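Local coordinates for acetoin utilization protein AcuB, putative (Vibrio cholerae, PDB 2O16) that is of unknown function but carries a pair of CBS domains and may take part in acetoin utilization, at residues D26-H29 with L30-L34; K6-M10 with M11-P15. All coordinates share one frame; numbering follows the deposited sequence.

Overall arrangement
Both contacts are local, and both belong to the first CBS domain sequence. Contact 2 comes first along the chain. It spans 6-10, a turn, and 11-15, which holds the short strand 12-13. Contact 1 follows on helix 24-34. Their centres are 21 Å apart, and their nearest atoms stay about 7 Å from each other without touching. The two face different surroundings. Strand 12-13 joins the sheet of strands 119-124 and 112-116, strands of the second CBS domain. Helix 24-34 instead packs on strand 38-42 and helix 54-64. The chain thus starts beside the second CBS unit before it builds the first, which probably helps to tie the two CBS units together.

Contact 1 (D26-H29 with L30-L34); sequences DAKH and LMEAL
The amide N of A33 meets the carbonyl O of H29 at 2.8 Å, the shortest of four i to i+4 bonds in this part of helix 24-34. L30 to D26, M31 to A27 and E32 to K28 make the others. All four are fairly straight at the hydrogen, as in a regular alpha helix. On the outer side, K28 and E32 pair one turn apart. The K28 chain has CG anti to its backbone N (chi1 -171°) and bends only at its last torsion. CE comes within 3.2 Å of E32 OE2, while NZ stays 3.9 Å from that oxygen, a long salt bridge. NZ also makes a weak hydrogen bond to Q61. E32 OE1 lies at the edge of the H29 ring, 3.9 Å from ND1, with the ring and carboxylate planes 60° apart. On the inner side, M31 CG sits 3.3 Å from A27 O, and A27 and M31 both touch L57 of helix 54-64. L30 and M31 also touch V39. The helix is therefore amphipathic. Backbone bonds hold its shape, and the long charge pair on its outer side probably adds only modest stability.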
loop_
_atom_site.group_PDB
_atom_site.type_symbol
_atom_site.label_atom_id
_atom_site.label_comp_id
_atom_site.label_asym_id
_atom_site.label_seq_id
_atom_site.Cartn_x
_atom_site.Cartn_y
_atom_site.Cartn_z
ATOM N N ASP A 26 7.585 -12.336 9.121
ATOM C CA ASP A 26 6.578 -11.501 9.749
ATOM C C ASP A 26 5.588 -10.913 8.744
ATOM O O ASP A 26 4.388 -10.876 9.016
ATOM C CB ASP A 26 7.212 -10.334 10.515
ATOM C CG ASP A 26 8.141 -10.788 11.627
ATOM O OD1 ASP A 26 7.823 -11.787 12.316
ATOM O OD2 ASP A 26 9.172 -10.127 11.819
ATOM N N ALA A 27 6.102 -10.403 7.625
ATOM C CA ALA A 27 5.241 -9.805 6.595
ATOM C C ALA A 27 4.339 -10.891 5.977
ATOM O O ALA A 27 3.153 -10.661 5.751
ATOM C CB ALA A 27 6.102 -9.127 5.499
ATOM N N LYS A 28 4.924 -12.045 5.679
ATOM C CA LYS A 28 4.136 -13.216 5.246
ATOM C C LYS A 28 2.971 -13.530 6.195
ATOM O O LYS A 28 1.819 -13.642 5.762
ATOM C CB LYS A 28 5.041 -14.434 5.066
ATOM C CG LYS A 28 4.347 -15.655 4.406
ATOM C CD LYS A 28 5.198 -16.900 4.653
ATOM C CE LYS A 28 4.463 -18.202 4.280
ATOM N NZ LYS A 28 4.799 -18.654 2.887
ATOM N N HIS A 29 3.274 -13.677 7.484
ATOM C CA HIS A 29 2.270 -13.985 8.499
ATOM C C HIS A 29 1.189 -12.929 8.606
ATOM O O HIS A 29 -0.003 -13.247 8.732
ATOM C CB HIS A 29 2.918 -14.215 9.879
ATOM C CG HIS A 29 3.747 -15.460 9.959
ATOM N ND1 HIS A 29 3.377 -16.645 9.355
ATOM C CD2 HIS A 29 4.915 -15.716 10.596
ATOM C CE1 HIS A 29 4.296 -17.567 9.590
ATOM N NE2 HIS A 29 5.241 -17.028 10.340
ATOM N N LEU A 30 1.594 -11.665 8.540
ATOM C CA LEU A 30 0.649 -10.579 8.635
ATOM C C LEU A 30 -0.276 -10.583 7.415
ATOM O O LEU A 30 -1.467 -10.398 7.551
ATOM C CB LEU A 30 1.407 -9.251 8.732
ATOM C CG LEU A 30 0.569 -7.985 8.773
ATOM C CD1 LEU A 30 -0.266 -8.041 10.036
ATOM C CD2 LEU A 30 1.529 -6.774 8.788
ATOM N N MET A 31 0.297 -10.792 6.232
ATOM C CA MET A 31 -0.486 -10.896 4.993
ATOM C C MET A 31 -1.503 -12.044 5.026
ATOM O O MET A 31 -2.657 -11.878 4.639
ATOM C CB MET A 31 0.459 -11.063 3.812
ATOM C CG MET A 31 1.098 -9.709 3.380
ATOM S SD MET A 31 2.081 -9.930 1.918
ATOM C CE MET A 31 3.090 -8.409 2.005
ATOM N N GLU A 32 -1.068 -13.196 5.512
ATOM C CA GLU A 32 -1.973 -14.354 5.711
ATOM C C GLU A 32 -3.069 -14.129 6.767
ATOM O O GLU A 32 -4.260 -14.438 6.526
ATOM C CB GLU A 32 -1.144 -15.588 6.029
ATOM C CG GLU A 32 -0.331 -16.054 4.840
ATOM C CD GLU A 32 0.676 -17.116 5.197
ATOM O OE1 GLU A 32 0.863 -17.399 6.410
ATOM O OE2 GLU A 32 1.284 -17.666 4.259
ATOM N N ALA A 33 -2.698 -13.552 7.907
ATOM C CA ALA A 33 -3.658 -13.311 8.979
ATOM C C ALA A 33 -4.798 -12.389 8.558
ATOM O O ALA A 33 -5.960 -12.595 8.939
ATOM C CB ALA A 33 -2.963 -12.757 10.224
ATOM N N LEU A 34 -4.470 -11.358 7.785
ATOM C CA LEU A 34 -5.475 -10.389 7.387
ATOM C C LEU A 34 -5.951 -10.547 5.948
ATOM O O LEU A 34 -6.845 -9.816 5.518
ATOM C CB LEU A 34 -4.911 -8.987 7.585
ATOM C CG LEU A 34 -4.390 -8.672 8.981
ATOM C CD1 LEU A 34 -3.787 -7.267 8.976
ATOM C CD2 LEU A 34 -5.493 -8.826 10.038
#

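Contact 2 (K6-M10 with M11-P15); sequences KVEDM and MTRHP
M11 lays its side chain against E8. Its CG points between the backbone N and the carbonyl carbon (chi1 65°), and the chain runs on extended. SD thereby reaches 3.8 Å from E8 CA, and CE lies 4.0 Å from E8 CB. The same methyl covers one face of the R13 guanidinium, 3.6 Å above its plane and offset toward the rim. R13 stretches back from the strand and brings NH2 2.6 Å from E8 O, approaching obliquely to the guanidinium plane. A water donates to both E8 O and M11 O, the latter at 2.7 Å, and takes a weak bond from R13 NE. It links the turn to M11, just before the strand, and weakly to R13. In the next shell, V7 O accepts from both M10 N and M11 N. The M11 bond is 3.0 Å long and bent at the hydrogen (135°). At the start of the turn, K6 N donates to D9 OD2 and D9 N to K6 O, and the two bonds close the turn. The carboxylate of E8 and the guanidinium of R13 carry opposite charges but do not meet. V7 and M11 both touch V114 of strand 112-116. M10 packs against F129 and I132 of helix 126-141, and also touches L97 of helix 97-106. T12 bonds to D128 through OG1 and pairs by its backbone with I123 of strand 119-124.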
loop_
_atom_site.group_PDB
_atom_site.type_symbol
_atom_site.label_atom_id
_atom_site.label_comp_id
_atom_site.label_asym_id
_atom_site.label_seq_id
_atom_site.Cartn_x
_atom_site.Cartn_y
_atom_site.Cartn_z
ATOM N N LYS A 6 -11.218 13.298 -2.858
ATOM C CA LYS A 6 -9.793 13.266 -2.546
ATOM C C LYS A 6 -9.382 11.854 -2.156
ATOM O O LYS A 6 -10.217 11.053 -1.717
ATOM C CB LYS A 6 -9.508 14.185 -1.378
ATOM C CG LYS A 6 -9.816 15.651 -1.668
ATOM C CD LYS A 6 -10.122 16.395 -0.381
ATOM C CE LYS A 6 -9.869 17.903 -0.525
ATOM N NZ LYS A 6 -10.106 18.415 -1.921
ATOM N N VAL A 7 -8.089 11.573 -2.284
ATOM C CA VAL A 7 -7.509 10.287 -1.886
ATOM C C VAL A 7 -7.913 9.904 -0.469
ATOM O O VAL A 7 -8.350 8.796 -0.231
ATOM C CB VAL A 7 -5.956 10.327 -2.043
ATOM C CG1 VAL A 7 -5.274 9.360 -1.094
ATOM C CG2 VAL A 7 -5.577 10.066 -3.516
ATOM N N GLU A 8 -7.815 10.842 0.468
ATOM C CA GLU A 8 -8.184 10.569 1.869
ATOM C C GLU A 8 -9.632 10.117 2.085
ATOM O O GLU A 8 -9.945 9.546 3.133
ATOM C CB GLU A 8 -7.889 11.792 2.749
ATOM C CG GLU A 8 -8.634 13.059 2.328
ATOM C CD GLU A 8 -8.135 14.309 3.055
ATOM O OE1 GLU A 8 -7.339 14.199 4.029
ATOM O OE2 GLU A 8 -8.555 15.412 2.641
ATOM N N ASP A 9 -10.503 10.392 1.107
ATOM C CA ASP A 9 -11.928 10.036 1.181
ATOM C C ASP A 9 -12.142 8.542 0.938
ATOM O O ASP A 9 -13.168 7.973 1.345
ATOM C CB ASP A 9 -12.747 10.854 0.156
ATOM C CG ASP A 9 -12.770 12.345 0.457
ATOM O OD1 ASP A 9 -12.646 12.725 1.641
ATOM O OD2 ASP A 9 -12.946 13.153 -0.499
ATOM N N MET A 10 -11.167 7.881 0.317
ATOM C CA MET A 10 -11.341 6.482 -0.088
ATOM C C MET A 10 -10.225 5.535 0.318
ATOM O O MET A 10 -10.353 4.314 0.139
ATOM C CB MET A 10 -11.567 6.407 -1.610
ATOM C CG MET A 10 -10.410 6.968 -2.452
ATOM S SD MET A 10 -9.073 5.743 -2.631
ATOM C CE MET A 10 -9.804 4.631 -3.836
ATOM N N MET A 11 -9.125 6.081 0.842
ATOM C CA MET A 11 -7.964 5.264 1.239
ATOM C C MET A 11 -8.295 4.405 2.441
ATOM O O MET A 11 -9.206 4.728 3.211
ATOM C CB MET A 11 -6.749 6.144 1.558
ATOM C CG MET A 11 -6.916 7.054 2.763
ATOM S SD MET A 11 -5.534 8.136 3.041
ATOM C CE MET A 11 -5.941 8.897 4.614
ATOM N N THR A 12 -7.550 3.316 2.591
ATOM C CA THR A 12 -7.544 2.508 3.794
ATOM C C THR A 12 -6.739 3.287 4.838
ATOM O O THR A 12 -5.552 3.554 4.637
ATOM C CB THR A 12 -6.905 1.110 3.516
ATOM O OG1 THR A 12 -7.762 0.345 2.664
ATOM C CG2 THR A 12 -6.631 0.320 4.785
ATOM N N ARG A 13 -7.384 3.656 5.944
ATOM C CA ARG A 13 -6.693 4.387 6.996
ATOM C C ARG A 13 -6.097 3.393 8.018
ATOM O O ARG A 13 -6.447 2.225 8.019
ATOM C CB ARG A 13 -7.656 5.384 7.669
ATOM C CG ARG A 13 -8.308 6.363 6.706
ATOM C CD ARG A 13 -9.110 7.430 7.459
ATOM N NE ARG A 13 -9.719 8.410 6.553
ATOM C CZ ARG A 13 -9.312 9.672 6.416
ATOM N NH1 ARG A 13 -8.289 10.130 7.132
ATOM N NH2 ARG A 13 -9.938 10.483 5.565
ATOM N N HIS A 14 -5.197 3.848 8.875
ATOM C CA HIS A 14 -4.556 2.940 9.862
ATOM C C HIS A 14 -4.103 1.604 9.270
ATOM O O HIS A 14 -4.446 0.558 9.814
ATOM C CB HIS A 14 -5.494 2.607 11.048
ATOM C CG HIS A 14 -6.351 3.743 11.484
ATOM N ND1 HIS A 14 -5.829 4.940 11.929
ATOM C CD2 HIS A 14 -7.699 3.865 11.555
ATOM C CE1 HIS A 14 -6.820 5.756 12.246
ATOM N NE2 HIS A 14 -7.964 5.126 12.029
ATOM N N PRO A 15 -3.334 1.614 8.148
ATOM C CA PRO A 15 -2.917 0.299 7.662
ATOM C C PRO A 15 -1.940 -0.338 8.653
ATOM O O PRO A 15 -1.264 0.374 9.395
ATOM C CB PRO A 15 -2.191 0.607 6.351
ATOM C CG PRO A 15 -1.731 2.013 6.480
ATOM C CD PRO A 15 -2.786 2.709 7.333
HETATM O O HOH W 1 -10.857 6.744 3.760
#